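Long-range contact in alternansucrase (Leuconostoc mesenteroides, PDB 6HVG), which belongs to glycoside hydrolase family 70, large multidomain enzymes built round a barrel of eight parallel strands and carrying repeats related to choline-binding modules: residues T1113-L1118 with D1159-L1164. Residues are numbered along the deposited sequence; the frame is centred on the assembly and turned at random.
With CA (calcium ion), chain C.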
loop_
_atom_site.group_PDB
_atom_site.type_symbol
_atom_site.label_atom_id
_atom_site.label_comp_id
_atom_site.label_asym_id
_atom_site.label_seq_id
_atom_site.Cartn_x
_atom_site.Cartn_y
_atom_site.Cartn_z
ATOM N N THR A 1113 4.236 -14.016 -15.656
ATOM C CA THR A 1113 5.472 -13.908 -16.429
ATOM C C THR A 1113 5.208 -13.875 -17.937
ATOM O O THR A 1113 5.841 -13.117 -18.652
ATOM C CB THR A 1113 6.377 -15.125 -16.155
ATOM O OG1 THR A 1113 5.581 -16.324 -16.232
ATOM C CG2 THR A 1113 7.027 -14.994 -14.767
ATOM N N ASP A 1114 4.263 -14.691 -18.390
ATOM C CA ASP A 1114 3.949 -14.859 -19.809
ATOM C C ASP A 1114 2.499 -14.470 -20.067
ATOM O O ASP A 1114 1.567 -15.102 -19.562
ATOM C CB ASP A 1114 4.173 -16.314 -20.195
ATOM C CG ASP A 1114 4.215 -16.540 -21.694
ATOM O OD1 ASP A 1114 3.761 -15.666 -22.464
ATOM O OD2 ASP A 1114 4.741 -17.583 -22.107
ATOM N N ARG A 1115 2.296 -13.413 -20.843
ATOM C CA ARG A 1115 0.934 -12.896 -21.052
ATOM C C ARG A 1115 0.081 -13.825 -21.917
ATOM O O ARG A 1115 -1.150 -13.762 -21.857
ATOM C CB ARG A 1115 0.968 -11.530 -21.701
ATOM C CG ARG A 1115 1.894 -10.557 -21.011
ATOM C CD ARG A 1115 1.616 -9.123 -21.380
ATOM N NE ARG A 1115 1.685 -8.940 -22.804
ATOM C CZ ARG A 1115 1.262 -7.849 -23.414
ATOM N NH1 ARG A 1115 0.763 -6.834 -22.718
ATOM N NH2 ARG A 1115 1.352 -7.775 -24.732
ATOM N N TYR A 1116 0.716 -14.667 -22.731
ATOM C CA TYR A 1116 -0.001 -15.494 -23.672
ATOM C C TYR A 1116 -0.174 -16.949 -23.225
ATOM O O TYR A 1116 -0.879 -17.711 -23.896
ATOM C CB TYR A 1116 0.707 -15.468 -25.011
ATOM C CG TYR A 1116 0.627 -14.147 -25.722
ATOM C CD1 TYR A 1116 1.514 -13.133 -25.425
ATOM C CD2 TYR A 1116 -0.304 -13.936 -26.731
ATOM C CE1 TYR A 1116 1.463 -11.921 -26.085
ATOM C CE2 TYR A 1116 -0.363 -12.733 -27.408
ATOM C CZ TYR A 1116 0.527 -11.727 -27.076
ATOM O OH TYR A 1116 0.454 -10.528 -27.741
ATOM N N ASP A 1117 0.468 -17.347 -22.125
ATOM C CA ASP A 1117 0.313 -18.698 -21.579
ATOM C C ASP A 1117 -0.901 -18.727 -20.661
ATOM O O ASP A 1117 -0.852 -18.246 -19.522
ATOM C CB ASP A 1117 1.562 -19.094 -20.803
ATOM C CG ASP A 1117 1.569 -20.543 -20.379
ATOM O OD1 ASP A 1117 0.521 -21.185 -20.420
ATOM O OD2 ASP A 1117 2.633 -21.048 -19.968
ATOM N N LEU A 1118 -1.996 -19.312 -21.151
ATOM C CA LEU A 1118 -3.243 -19.426 -20.386
ATOM C C LEU A 1118 -3.505 -20.865 -19.866
ATOM O O LEU A 1118 -4.636 -21.223 -19.526
ATOM C CB LEU A 1118 -4.404 -18.941 -21.246
ATOM C CG LEU A 1118 -4.517 -17.399 -21.359
ATOM C CD1 LEU A 1118 -3.555 -16.819 -22.383
ATOM C CD2 LEU A 1118 -5.937 -16.964 -21.688
ATOM N N ASP A 1159 -0.977 -3.115 -17.489
ATOM C CA ASP A 1159 -0.108 -2.267 -16.664
ATOM C C ASP A 1159 1.252 -2.887 -16.323
ATOM O O ASP A 1159 2.256 -2.176 -16.297
ATOM C CB ASP A 1159 -0.796 -1.843 -15.377
ATOM C CG ASP A 1159 0.096 -0.953 -14.498
ATOM O OD1 ASP A 1159 0.455 0.163 -14.900
ATOM O OD2 ASP A 1159 0.475 -1.399 -13.396
ATOM N N GLN A 1160 1.310 -4.186 -16.034
ATOM C CA GLN A 1160 2.568 -4.771 -15.565
ATOM C C GLN A 1160 2.777 -6.236 -15.900
ATOM O O GLN A 1160 1.873 -6.920 -16.369
ATOM C CB GLN A 1160 2.747 -4.550 -14.038
ATOM C CG GLN A 1160 1.946 -5.466 -13.126
ATOM C CD GLN A 1160 0.454 -5.172 -13.112
ATOM O OE1 GLN A 1160 0.049 -4.004 -13.038
ATOM N NE2 GLN A 1160 -0.373 -6.221 -13.155
ATOM N N ILE A 1161 3.988 -6.705 -15.617
ATOM C CA ILE A 1161 4.372 -8.088 -15.802
ATOM C C ILE A 1161 5.406 -8.409 -14.716
ATOM O O ILE A 1161 6.155 -7.527 -14.317
ATOM C CB ILE A 1161 4.898 -8.292 -17.239
ATOM C CG1 ILE A 1161 5.135 -9.771 -17.547
ATOM C CG2 ILE A 1161 6.155 -7.478 -17.487
ATOM C CD1 ILE A 1161 5.359 -10.032 -19.018
ATOM N N TYR A 1162 5.425 -9.644 -14.220
ATOM C CA TYR A 1162 6.289 -10.021 -13.090
ATOM C C TYR A 1162 7.446 -10.931 -13.465
ATOM O O TYR A 1162 7.426 -11.581 -14.490
ATOM C CB TYR A 1162 5.488 -10.773 -12.028
ATOM C CG TYR A 1162 4.559 -9.955 -11.150
ATOM C CD1 TYR A 1162 3.451 -9.301 -11.676
ATOM C CD2 TYR A 1162 4.749 -9.912 -9.769
ATOM C CE1 TYR A 1162 2.567 -8.620 -10.856
ATOM C CE2 TYR A 1162 3.883 -9.216 -8.946
ATOM C CZ TYR A 1162 2.789 -8.580 -9.490
ATOM O OH TYR A 1162 1.914 -7.932 -8.643
ATOM N N ALA A 1163 8.440 -10.986 -12.589
ATOM C CA ALA A 1163 9.469 -12.018 -12.609
ATOM C C ALA A 1163 10.034 -12.334 -13.995
ATOM O O ALA A 1163 9.869 -13.456 -14.510
ATOM C CB ALA A 1163 8.928 -13.267 -11.961
ATOM N N LEU A 1164 10.705 -11.343 -14.584
ATOM C CA LEU A 1164 11.414 -11.508 -15.852
ATOM C C LEU A 1164 12.841 -12.007 -15.547
ATOM O O LEU A 1164 13.517 -11.422 -14.721
ATOM C CB LEU A 1164 11.452 -10.177 -16.588
ATOM C CG LEU A 1164 10.064 -9.585 -16.863
ATOM C CD1 LEU A 1164 10.124 -8.089 -17.077
ATOM C CD2 LEU A 1164 9.396 -10.236 -18.056
HETATM CA CA CA C . 1.725 1.912 -15.193
HETATM O O HOH W 1 0.545 -7.094 -19.366
HETATM O O HOH W 2 1.743 0.628 -17.185
#
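Ile1161 reaches across to Thr1113 and Arg1115 where two loops of the family 70 catalytic region meet, one following helix 1102-1105, the other leaving barrel strand 1151-1156 and running into the short edge strand 1160-1161. The apolar part is small. With CG1 anti to its backbone N (chi1 -172°) and the next torsion also extended, Ile1161 passes CG1 3.6 Å from Thr1113 O and stretches CD1 to 4.0 Å from CG of Arg1115, the two side chains crossing at about a right angle; the ethyl branch of isoleucine supplies an apolar end for this aliphatic CG, and Met1248 also packs on Ile1161. CG2 of Thr1113 lies against the carbonyl oxygens of Tyr1162 and Ala1163 and 3.8 Å from CB of Ala1163, whose single methyl takes little room. A backbone hydrogen bond between Tyr1162 and Phe1112 ties the chains together just before Thr1113.

Polar links are indirect. A water lies at the edge of the Arg1115 guanidinium, in its plane, accepting a weak bond from NH1 (3.4 Å) and donating to Gln1160 O (3.3 Å). NH1 is also hydrogen-bonded to Gln593, and NH2 forms a salt bridge with Glu592. Asp1114 forms an Asx turn, OD1 receiving Tyr1116 N at 3.2 Å from above the carboxylate plane.

At the far end Asp1159 joins OD1 of Asp581 and the backbone carbonyls of Glu575 and Asn625 around calcium; its OD1 binds the ion at 2.2 Å, and a water held by Asp1159 O also coordinates it.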